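Local atomic coordinates of possible exported protein (Mycobacterium tuberculosis, PDB entry 3MAY), a protein that binds heme, free or from host hemoglobin, and delivers it to the membrane proteins MmpL3 and MmpL11 as part of a mycobacterial heme-iron acquisition system. Residues 54-57 and 62-65. Sequence-based numbering, arbitrary orientation.
Sequences AHFE and VASD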
loop_
_atom_site.group_PDB
_atom_site.type_symbol
_atom_site.label_atom_id
_atom_site.label_comp_id
_atom_site.label_asym_id
_atom_site.label_seq_id
_atom_site.Cartn_x
_atom_site.Cartn_y
_atom_site.Cartn_z
ATOM N N ALA C 54 -10.285 3.585 -16.012
ATOM C CA ALA C 54 -10.967 3.825 -17.283
ATOM C C ALA C 54 -10.285 3.044 -18.392
ATOM O O ALA C 54 -10.917 2.646 -19.388
ATOM C CB ALA C 54 -10.994 5.293 -17.640
ATOM N N HIS C 55 -8.993 2.829 -18.218
ATOM C CA HIS C 55 -8.287 2.081 -19.182
ATOM C C HIS C 55 -8.762 0.651 -19.196
ATOM O O HIS C 55 -8.993 0.099 -20.273
ATOM C CB HIS C 55 -6.791 2.102 -18.944
ATOM C CG HIS C 55 -6.048 1.372 -20.026
ATOM N ND1 HIS C 55 -5.480 0.133 -19.836
ATOM C CD2 HIS C 55 -5.851 1.680 -21.327
ATOM C CE1 HIS C 55 -4.926 -0.277 -20.963
ATOM N NE2 HIS C 55 -5.153 0.637 -21.887
ATOM N N PHE C 56 -8.862 0.068 -18.002
ATOM C CA PHE C 56 -9.360 -1.287 -17.799
ATOM C C PHE C 56 -10.822 -1.385 -18.225
ATOM O O PHE C 56 -11.306 -2.430 -18.629
ATOM C CB PHE C 56 -9.268 -1.672 -16.308
ATOM C CG PHE C 56 -7.886 -2.099 -15.838
ATOM C CD1 PHE C 56 -6.751 -1.784 -16.539
ATOM C CD2 PHE C 56 -7.748 -2.824 -14.675
ATOM C CE1 PHE C 56 -5.484 -2.191 -16.096
ATOM C CE2 PHE C 56 -6.496 -3.242 -14.215
ATOM C CZ PHE C 56 -5.361 -2.911 -14.922
ATOM N N GLU C 57 -11.563 -0.305 -18.113
ATOM C CA GLU C 57 -12.970 -0.435 -18.392
ATOM C C GLU C 57 -13.151 -0.450 -19.886
ATOM O O GLU C 57 -13.811 -1.344 -20.389
ATOM C CB GLU C 57 -13.822 0.606 -17.635
ATOM C CG GLU C 57 -13.941 0.284 -16.107
ATOM C CD GLU C 57 -15.213 -0.546 -15.742
ATOM O OE1 GLU C 57 -16.312 -0.206 -16.263
ATOM O OE2 GLU C 57 -15.118 -1.511 -14.918
ATOM N N VAL C 62 -7.589 -6.163 -21.528
ATOM C CA VAL C 62 -6.419 -5.890 -20.676
ATOM C C VAL C 62 -6.547 -6.474 -19.305
ATOM O O VAL C 62 -5.581 -7.100 -18.838
ATOM C CB VAL C 62 -5.766 -4.478 -20.735
ATOM C CG1 VAL C 62 -6.641 -3.462 -21.300
ATOM C CG2 VAL C 62 -5.189 -4.033 -19.409
ATOM N N ALA C 63 -7.730 -6.388 -18.682
ATOM C CA ALA C 63 -7.843 -6.915 -17.275
ATOM C C ALA C 63 -7.785 -8.424 -17.222
ATOM O O ALA C 63 -7.170 -9.022 -16.331
ATOM C CB ALA C 63 -9.075 -6.450 -16.556
ATOM N N SER C 64 -8.424 -9.040 -18.204
ATOM C CA SER C 64 -8.366 -10.477 -18.391
ATOM C C SER C 64 -6.923 -10.990 -18.704
ATOM O O SER C 64 -6.528 -12.063 -18.235
ATOM C CB SER C 64 -9.398 -10.807 -19.457
ATOM O OG SER C 64 -9.056 -11.946 -20.159
ATOM N N ASP C 65 -6.132 -10.202 -19.455
ATOM C CA ASP C 65 -4.718 -10.574 -19.768
ATOM C C ASP C 65 -3.844 -10.431 -18.525
ATOM O O ASP C 65 -3.027 -11.263 -18.209
ATOM C CB ASP C 65 -4.133 -9.682 -20.888
ATOM C CG ASP C 65 -4.614 -10.059 -22.281
ATOM O OD1 ASP C 65 -5.214 -11.159 -22.503
ATOM O OD2 ASP C 65 -4.388 -9.215 -23.186
#
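At the heme-binding region of this all-helical protein, His55 and Phe56 pack against Val62, and Phe56 also against Ala63, across the short link between two helices. His55 is probably a heme-binding residue. Its ring meets one branch of Val62, with CE1 3.6 Å from CG1. With CG of His55 anti to the backbone N (chi1 -176°), the CE1 end of the ring comes within reach of the valine. Phe56 takes the other branch, with its CE1 3.8 Å from Val62 CG2. That methyl also comes within 4.1 Å of His55 CE1, and both side chains cross the valine at about a right angle. Helix 46-57 ends here and helix 60-69 begins three residues later, so the contact closes a short helix-helix connection. Phe56 also reaches the next residue, its CD2 lying 4.3 Å from Ala63 CB, while the two CA atoms are 5.9 Å apart. No hydrogen bond joins the two segments, so side-chain packing makes the contact. Val62 is buried and its side chain lies about 4 Å from that of Tyr25, the probable axial ligand of the heme iron. Asp65 OD2 is hydrogen-bonded to Tyr25 OH and forms a salt bridge with Lys61 NZ. His55 and Val62 both touch Thr32 of helix 30-41.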